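Local coordinates for acetylene hydratase (Pelobacter acetylenicus, PDB 2E7Z), which catalyses the hydration of acetylene to acetaldehyde, using a tungsten-bis(molybdopterin guanine dinucleotide) cofactor and one [4Fe-4S] cluster, at residues L394-A399 / Q423-K428; L596-G601 / I720-Y725; V647-G652 / A697-D702. All coordinates share one frame; numbering follows the deposited sequence.

Interactions 2 and 3 lie side by side in the C-terminal part of the chain, their centres about 9 Å apart. They share a sheet in which strands 720-726 and 644-648 are neighbours, and Y725 OH bonds to E648 OE1 across the junction at 2.6 Å. Interaction 1, a helix pair, is centred about 15 Å from interaction 3 and joins it through the 2.9 Å hydrogen bond from Q424 NE2 to M698 O. Between interactions 1 and 2 the nearest atoms are about 11 Å apart. Cofactor contacts are uneven: F599 of interaction 2 packs on one pterin dinucleotide, L700 of interaction 3 touches another, and the F395 side chain lies about 10 Å from the nearest bound MGD.

Interaction 1: L394-A399 / Q423-K428; sequences LFTAMA and QQNALK
The F395 ring lies with one face against A426, whose CB stands 3.9 Å from the ring centroid and only 14° off the ring normal, a CH-pi contact displaced toward the CD1-CE1 rim. The backbone beneath the methyl also takes part, since F395 CD1 comes within 3.7 Å of A426 CA. The same ring meets Y420, a cofactor-binding residue, in an edge-to-face pair. The second flat group is the N425 amide, which reaches helix 391-400 with its two ends on different neighbours. N425 OD1 sits 3.7 Å from A399 CB, whereas ND2 is directed toward T396, whose OG1 is already hydrogen-bonded to T392 O one turn back. With CG anti to the backbone N (chi1 -164°), N425 sends its amide across to the other helix although its CB starts out along the flank. K428 is fully extended and lays its aliphatic chain alongside A399: K428 CG is 3.7 Å from A399 CB, and K428 CE passes 3.5 Å from A399 O. A valine in place of F395 would probably forfeit the flat surface under the A426 methyl and leave the Y420 ring without its edge-to-face mate. The segment axes approach to 8.3 Å at an angle of 46°, consistent with the small A399 and A426 at the interface. Helix 423-431 links strands 408-412 and 435-440, parallel neighbours in a sheet, as a beta-alpha-beta crossover, and L394 and M398 of the partner helix pack on F409 of strand 408-412. Chemically, apolar contact between ring, methyls and methylenes carries most of the interface, with the partly exposed N425 amide reaching between the helices and K428 on the solvent side.

Interaction 2: L596-G601 / I720-Y725; sequences LILFAG and ILAKAY. With MGD (2-amino-5,6-dimercapto-7-methyl-3,7,8a,9-tetrahydro-8-oxa-1,3,9,10-tetraaza-anthracen-4-one guanosine dinucleotide), chain F.
L598 and I720 lie side by side and point the same way, L598 CD2 resting 3.9 Å from I720 CG2. On the face shared by I597 and L721 the side chains instead cross obliquely. I597 CG1 sits beside the backbone N (chi1 -76°), and I597 CD1 beyond it comes to 3.6 Å from L721 CD2. L596 and A722 occupy the other face; there L596 stretches past its direct partner, so that L596 CD1 reaches A724 CB at 3.9 Å. Beneath these contacts the backbones are antiparallel. L596 and A722 form a hydrogen-bonded pair, N to O in both directions, with A722 N to L596 O the shorter at 2.7 Å, and L598 N donates to I720 O at 2.9 Å. F599 turns away from segment 720-725 and lays a ring face on the guanine end of the cofactor: C8 of MGD stands 3.2 Å above the F599 ring plane, displaced toward its rim, while the ring also meets that of Y215. At the end of the segment, G601 O accepts a bond from R670. The strand segments run at 105° to each other, consistent with the short ladder of two bridged pairs. Both strands belong to the mixed sheet of the dinucleotide-binding domain, a family of the double-psi beta-barrel clan, in which F599, A600 and G601 bind the cofactor.

Interaction 3: V647-G652 / A697-D702; sequences VETTHG and AMVLSD
T649 and V699 form the tight half of the contact. T649 OG1 donates to V699 O at 2.7 Å, approaching 16° out of the carbonyl plane, while T649 CG2 packs 3.9 Å from V699 CG2. The two side chains cross at about a right angle. OG1 is engaged from its own segment as well: H651 N donates to T649 OG1 at 3.0 Å, closing an ST turn, and G652 N adds a weak bond. With chi1 at 65°, OG1 lies between the backbone N and the carbonyl carbon, from where it donates to V699 O and accepts from the H651 and G652 amides. The turn belongs to the beta hairpin joining strands 644-648 and 653-660, and T649 N bonds to G652 O across it. Having no side chain, G652 lets M698 O come within 3.5 Å of G652 CA; a CB would collide with that oxygen. V699 CG1 lies 3.5 Å from G652 O. On the more exposed side H651 is held by van der Waals and CH-pi contacts. One face of its ring lies over S701 CA, with L700 O above the same face near the rim. M698 O sits at the ring edge, 3.5 Å from H651 ND1. Farther out, exposed T650 barely meets segment 697-702 and turns to Q582.

Interaction 1: L394-A399 / Q423-K428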
# COMPACT_ATOMS: atom_id res chain seq x y z
N LEU A 394 10.69 -6.87 -11.95
CA LEU A 394 10.37 -5.90 -13.00
C LEU A 394 11.55 -4.95 -13.25
O LEU A 394 11.97 -4.76 -14.41
CB LEU A 394 9.12 -5.13 -12.63
CG LEU A 394 8.72 -4.06 -13.64
CD1 LEU A 394 8.44 -4.67 -15.07
CD2 LEU A 394 7.53 -3.29 -13.11
N PHE A 395 12.07 -4.33 -12.19
CA PHE A 395 13.18 -3.39 -12.38
C PHE A 395 14.42 -4.11 -12.86
O PHE A 395 15.20 -3.60 -13.64
CB PHE A 395 13.45 -2.57 -11.11
CG PHE A 395 12.39 -1.54 -10.84
CD1 PHE A 395 12.20 -0.46 -11.70
CD2 PHE A 395 11.57 -1.66 -9.73
CE1 PHE A 395 11.22 0.49 -11.43
CE2 PHE A 395 10.58 -0.75 -9.44
CZ PHE A 395 10.40 0.34 -10.29
N THR A 396 14.60 -5.36 -12.44
CA THR A 396 15.75 -6.12 -12.93
C THR A 396 15.62 -6.43 -14.42
O THR A 396 16.60 -6.34 -15.15
CB THR A 396 15.93 -7.40 -12.10
OG1 THR A 396 16.27 -7.01 -10.77
CG2 THR A 396 17.02 -8.27 -12.64
N ALA A 397 14.41 -6.71 -14.89
CA ALA A 397 14.24 -6.97 -16.32
C ALA A 397 14.47 -5.68 -17.09
O ALA A 397 15.09 -5.66 -18.14
CB ALA A 397 12.86 -7.53 -16.60
N MET A 398 13.95 -4.59 -16.54
CA MET A 398 14.21 -3.26 -17.12
C MET A 398 15.70 -2.97 -17.25
O MET A 398 16.18 -2.53 -18.31
CB MET A 398 13.51 -2.17 -16.32
CG MET A 398 11.99 -2.25 -16.46
SD MET A 398 11.14 -1.29 -15.17
CE MET A 398 11.57 0.41 -15.67
N ALA A 399 16.45 -3.26 -16.19
CA ALA A 399 17.87 -2.93 -16.10
C ALA A 399 18.77 -3.87 -16.89
O ALA A 399 19.74 -3.44 -17.51
CB ALA A 399 18.30 -2.92 -14.62
N GLN A 423 16.67 1.71 -4.96
CA GLN A 423 16.41 2.83 -5.83
C GLN A 423 17.44 2.94 -6.93
O GLN A 423 17.12 3.37 -8.03
CB GLN A 423 16.36 4.10 -5.00
CG GLN A 423 16.02 5.36 -5.79
CD GLN A 423 15.67 6.49 -4.85
OE1 GLN A 423 14.94 6.27 -3.90
NE2 GLN A 423 16.18 7.69 -5.13
N GLN A 424 18.69 2.55 -6.66
CA GLN A 424 19.71 2.61 -7.70
C GLN A 424 19.32 1.70 -8.89
O GLN A 424 19.58 2.03 -10.05
CB GLN A 424 21.06 2.21 -7.10
CG GLN A 424 21.45 2.98 -5.87
CD GLN A 424 21.00 2.41 -4.49
OE1 GLN A 424 19.96 1.72 -4.31
NE2 GLN A 424 21.80 2.73 -3.49
N ASN A 425 18.74 0.54 -8.60
CA ASN A 425 18.38 -0.38 -9.65
C ASN A 425 17.13 0.13 -10.38
O ASN A 425 17.00 -0.06 -11.58
CB ASN A 425 18.16 -1.79 -9.10
CG ASN A 425 18.17 -2.81 -10.16
OD1 ASN A 425 19.06 -2.80 -11.03
ND2 ASN A 425 17.20 -3.72 -10.11
N ALA A 426 16.23 0.78 -9.66
CA ALA A 426 15.07 1.35 -10.33
C ALA A 426 15.54 2.43 -11.31
O ALA A 426 15.03 2.50 -12.42
CB ALA A 426 14.06 1.89 -9.34
N LEU A 427 16.52 3.24 -10.90
CA LEU A 427 17.11 4.24 -11.80
C LEU A 427 17.73 3.55 -13.02
O LEU A 427 17.49 3.95 -14.16
CB LEU A 427 18.13 5.11 -11.06
CG LEU A 427 18.83 6.11 -11.99
CD1 LEU A 427 17.85 7.08 -12.68
CD2 LEU A 427 19.86 6.86 -11.15
N LYS A 428 18.52 2.49 -12.79
CA LYS A 428 19.15 1.78 -13.90
C LYS A 428 18.06 1.24 -14.86
O LYS A 428 18.19 1.32 -16.08
CB LYS A 428 20.03 0.63 -13.39
CG LYS A 428 20.67 -0.13 -14.54
CD LYS A 428 21.59 -1.22 -14.07
CE LYS A 428 22.04 -1.98 -15.31
NZ LYS A 428 23.12 -2.95 -15.03

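Interaction 2: L596-G601 / I720-Y725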
# COMPACT_ATOMS: atom_id res chain seq x y z
N LEU A 596 23.15 0.18 14.58
CA LEU A 596 21.74 0.61 14.71
C LEU A 596 20.80 -0.30 13.94
O LEU A 596 21.09 -0.63 12.81
CB LEU A 596 21.56 2.04 14.21
CG LEU A 596 22.46 3.11 14.83
CD1 LEU A 596 22.46 4.38 14.00
CD2 LEU A 596 22.06 3.41 16.28
N ILE A 597 19.68 -0.70 14.55
CA ILE A 597 18.62 -1.40 13.83
C ILE A 597 17.75 -0.36 13.11
O ILE A 597 17.31 0.62 13.71
CB ILE A 597 17.79 -2.32 14.78
CG1 ILE A 597 18.59 -3.60 15.11
CG2 ILE A 597 16.41 -2.64 14.22
CD1 ILE A 597 18.76 -4.59 13.94
N LEU A 598 17.52 -0.57 11.80
CA LEU A 598 16.81 0.39 10.98
C LEU A 598 15.30 0.22 10.95
O LEU A 598 14.79 -0.89 10.84
CB LEU A 598 17.29 0.26 9.53
CG LEU A 598 16.74 1.27 8.51
CD1 LEU A 598 17.39 2.63 8.73
CD2 LEU A 598 17.00 0.76 7.09
N PHE A 599 14.63 1.36 11.01
CA PHE A 599 13.21 1.49 10.74
C PHE A 599 13.04 2.56 9.64
O PHE A 599 13.31 3.72 9.88
CB PHE A 599 12.50 1.88 12.07
CG PHE A 599 11.17 2.57 11.89
CD1 PHE A 599 10.29 2.19 10.88
CD2 PHE A 599 10.77 3.57 12.79
CE1 PHE A 599 9.07 2.81 10.72
CE2 PHE A 599 9.54 4.21 12.63
CZ PHE A 599 8.69 3.81 11.59
N ALA A 600 12.61 2.16 8.44
CA ALA A 600 12.28 3.14 7.39
C ALA A 600 10.78 3.38 7.37
O ALA A 600 10.02 2.44 7.20
CB ALA A 600 12.74 2.61 6.01
N GLY A 601 10.37 4.63 7.58
CA GLY A 601 8.95 4.95 7.65
C GLY A 601 8.69 6.08 8.62
O GLY A 601 9.52 6.98 8.77
N ILE A 720 17.57 -4.91 9.52
CA ILE A 720 18.65 -4.27 8.76
C ILE A 720 19.48 -3.47 9.76
O ILE A 720 18.93 -2.81 10.63
CB ILE A 720 18.10 -3.28 7.69
CG1 ILE A 720 17.36 -4.01 6.56
CG2 ILE A 720 19.20 -2.43 7.09
CD1 ILE A 720 16.60 -2.99 5.68
N LEU A 721 20.80 -3.52 9.61
CA LEU A 721 21.70 -2.74 10.44
C LEU A 721 22.15 -1.49 9.69
O LEU A 721 22.26 -1.47 8.44
CB LEU A 721 22.89 -3.59 10.88
CG LEU A 721 22.56 -4.76 11.82
CD1 LEU A 721 23.66 -5.82 11.78
CD2 LEU A 721 22.28 -4.27 13.25
N ALA A 722 22.40 -0.44 10.46
CA ALA A 722 22.82 0.86 9.93
C ALA A 722 23.86 1.54 10.82
O ALA A 722 23.96 1.26 12.03
CB ALA A 722 21.61 1.77 9.75
N LYS A 723 24.62 2.44 10.20
CA LYS A 723 25.48 3.35 10.94
C LYS A 723 25.08 4.79 10.63
O LYS A 723 24.48 5.06 9.58
CB LYS A 723 26.95 3.14 10.58
CG LYS A 723 27.28 3.42 9.11
CD LYS A 723 28.78 3.41 8.83
CE LYS A 723 29.28 2.02 8.61
NZ LYS A 723 30.59 2.00 7.87
N ALA A 724 25.39 5.69 11.56
CA ALA A 724 25.09 7.10 11.37
C ALA A 724 26.36 7.89 11.65
O ALA A 724 27.06 7.62 12.64
CB ALA A 724 23.98 7.53 12.29
N TYR A 725 26.66 8.85 10.79
CA TYR A 725 27.88 9.66 10.94
C TYR A 725 27.71 11.07 10.37
O TYR A 725 26.86 11.30 9.51
CB TYR A 725 29.10 8.93 10.34
CG TYR A 725 28.95 8.50 8.89
CD1 TYR A 725 28.38 7.28 8.56
CD2 TYR A 725 29.37 9.33 7.86
CE1 TYR A 725 28.24 6.88 7.21
CE2 TYR A 725 29.23 8.96 6.52
CZ TYR A 725 28.66 7.73 6.20
OH TYR A 725 28.54 7.38 4.88
PB MGD F . 4.34 5.01 10.31
O1B MGD F . 3.86 6.38 10.71
O2B MGD F . 5.38 4.91 9.23
O3B MGD F . 3.10 4.10 9.84
O3A MGD F . 0.73 4.28 9.11
PA MGD F . 1.61 4.02 10.42
O1A MGD F . 1.44 2.56 10.79
O2A MGD F . 1.25 5.08 11.44
O5' MGD F . 4.90 4.27 11.63
C5' MGD F . 4.04 4.25 12.75
C4' MGD F . 4.68 3.46 13.87
O4' MGD F . 5.07 2.17 13.39
C3' MGD F . 5.94 4.14 14.39
O3' MGD F . 5.70 4.63 15.71
C2' MGD F . 7.00 3.06 14.38
O2' MGD F . 7.78 3.00 15.57
C1' MGD F . 6.16 1.81 14.22
N9 MGD F . 6.92 0.65 13.71
C8 MGD F . 7.93 0.64 12.83
N7 MGD F . 8.39 -0.62 12.59
C5 MGD F . 7.66 -1.44 13.38
C6 MGD F . 7.59 -2.89 13.65
O6 MGD F . 8.40 -3.68 13.10
N1 MGD F . 6.67 -3.33 14.51
C2 MGD F . 5.79 -2.52 15.14
N2 MGD F . 4.88 -3.05 15.98
N3 MGD F . 5.79 -1.17 14.93
C4 MGD F . 6.68 -0.60 14.09
C10 MGD F . 1.04 3.80 7.80
C11 MGD F . -0.02 4.47 6.93
O11 MGD F . -0.02 5.89 7.19
C12 MGD F . 0.16 4.20 5.45
S12 MGD F . 0.74 2.70 4.91
C13 MGD F . -0.13 5.14 4.53
S13 MGD F . -0.12 4.83 2.85
C14 MGD F . -0.46 6.54 4.94
N15 MGD F . 0.71 7.40 4.80
C16 MGD F . 0.66 8.62 5.38
C17 MGD F . 1.56 9.73 5.02
O17 MGD F . 2.45 9.58 4.15
N18 MGD F . 1.41 10.90 5.68
C19 MGD F . 0.48 11.08 6.64
N19 MGD F . 0.39 12.29 7.23
N20 MGD F . -0.38 10.11 7.02
C21 MGD F . -0.33 8.89 6.45
N22 MGD F . -1.17 7.92 6.83
C23 MGD F . -0.98 6.56 6.38

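Interaction 3: V647-G652 / A697-D702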
# COMPACT_ATOMS: atom_id res chain seq x y z
N VAL A 647 23.02 8.32 7.00
CA VAL A 647 22.61 7.05 7.57
C VAL A 647 22.88 6.02 6.49
O VAL A 647 22.42 6.17 5.36
CB VAL A 647 21.13 7.05 8.00
CG1 VAL A 647 20.73 5.69 8.54
CG2 VAL A 647 20.89 8.16 9.04
N GLU A 648 23.65 5.00 6.83
CA GLU A 648 24.19 4.09 5.83
C GLU A 648 23.95 2.64 6.25
O GLU A 648 24.22 2.25 7.39
CB GLU A 648 25.69 4.35 5.64
CG GLU A 648 26.36 3.40 4.63
CD GLU A 648 27.79 3.77 4.27
OE1 GLU A 648 28.33 4.78 4.77
OE2 GLU A 648 28.40 3.04 3.45
N THR A 649 23.44 1.84 5.32
CA THR A 649 23.35 0.39 5.47
C THR A 649 24.40 -0.23 4.56
O THR A 649 25.10 0.48 3.82
CB THR A 649 21.97 -0.10 5.02
OG1 THR A 649 21.85 0.14 3.60
CG2 THR A 649 20.84 0.60 5.76
N THR A 650 24.46 -1.55 4.53
CA THR A 650 25.34 -2.22 3.59
C THR A 650 24.96 -1.94 2.13
O THR A 650 25.80 -2.09 1.23
CB THR A 650 25.38 -3.73 3.83
OG1 THR A 650 24.06 -4.29 3.74
CG2 THR A 650 26.03 -4.08 5.17
N HIS A 651 23.72 -1.51 1.89
CA HIS A 651 23.24 -1.27 0.52
C HIS A 651 23.54 0.14 0.01
O HIS A 651 23.82 0.32 -1.16
CB HIS A 651 21.75 -1.50 0.43
CG HIS A 651 21.27 -1.58 -0.98
ND1 HIS A 651 20.69 -0.51 -1.64
CD2 HIS A 651 21.39 -2.58 -1.88
CE1 HIS A 651 20.43 -0.87 -2.89
NE2 HIS A 651 20.86 -2.11 -3.06
N GLY A 652 23.43 1.16 0.86
CA GLY A 652 23.62 2.52 0.41
C GLY A 652 23.40 3.48 1.55
O GLY A 652 23.28 3.05 2.69
N ALA A 697 14.64 4.45 -0.12
CA ALA A 697 14.91 3.33 -1.04
C ALA A 697 16.37 3.27 -1.47
O ALA A 697 16.83 2.25 -1.98
CB ALA A 697 13.97 3.37 -2.22
N MET A 698 17.11 4.38 -1.26
CA MET A 698 18.55 4.35 -1.50
C MET A 698 19.31 3.33 -0.64
O MET A 698 20.41 2.94 -0.98
CB MET A 698 19.17 5.75 -1.29
CG MET A 698 18.82 6.80 -2.36
SD MET A 698 19.32 6.28 -4.02
CE MET A 698 21.10 6.21 -3.80
N VAL A 699 18.74 2.95 0.50
CA VAL A 699 19.47 2.12 1.46
C VAL A 699 18.85 0.78 1.68
O VAL A 699 19.32 0.03 2.53
CB VAL A 699 19.63 2.87 2.84
CG1 VAL A 699 20.02 4.30 2.60
CG2 VAL A 699 18.37 2.78 3.70
N LEU A 700 17.84 0.46 0.86
CA LEU A 700 17.09 -0.78 1.04
C LEU A 700 17.45 -1.82 0.00
O LEU A 700 17.14 -1.66 -1.17
CB LEU A 700 15.58 -0.52 1.01
CG LEU A 700 15.08 0.43 2.10
CD1 LEU A 700 13.63 0.85 1.80
CD2 LEU A 700 15.21 -0.15 3.51
N SER A 701 18.10 -2.88 0.45
CA SER A 701 18.44 -3.97 -0.44
C SER A 701 17.21 -4.72 -0.93
O SER A 701 16.24 -4.86 -0.19
CB SER A 701 19.36 -4.95 0.30
OG SER A 701 19.70 -6.01 -0.56
N ASP A 702 17.24 -5.22 -2.16
CA ASP A 702 16.26 -6.22 -2.58
C ASP A 702 16.93 -7.51 -3.04
O ASP A 702 16.34 -8.29 -3.80
CB ASP A 702 15.19 -5.71 -3.56
CG ASP A 702 15.74 -5.22 -4.88
OD1 ASP A 702 16.95 -5.36 -5.15
OD2 ASP A 702 14.89 -4.74 -5.69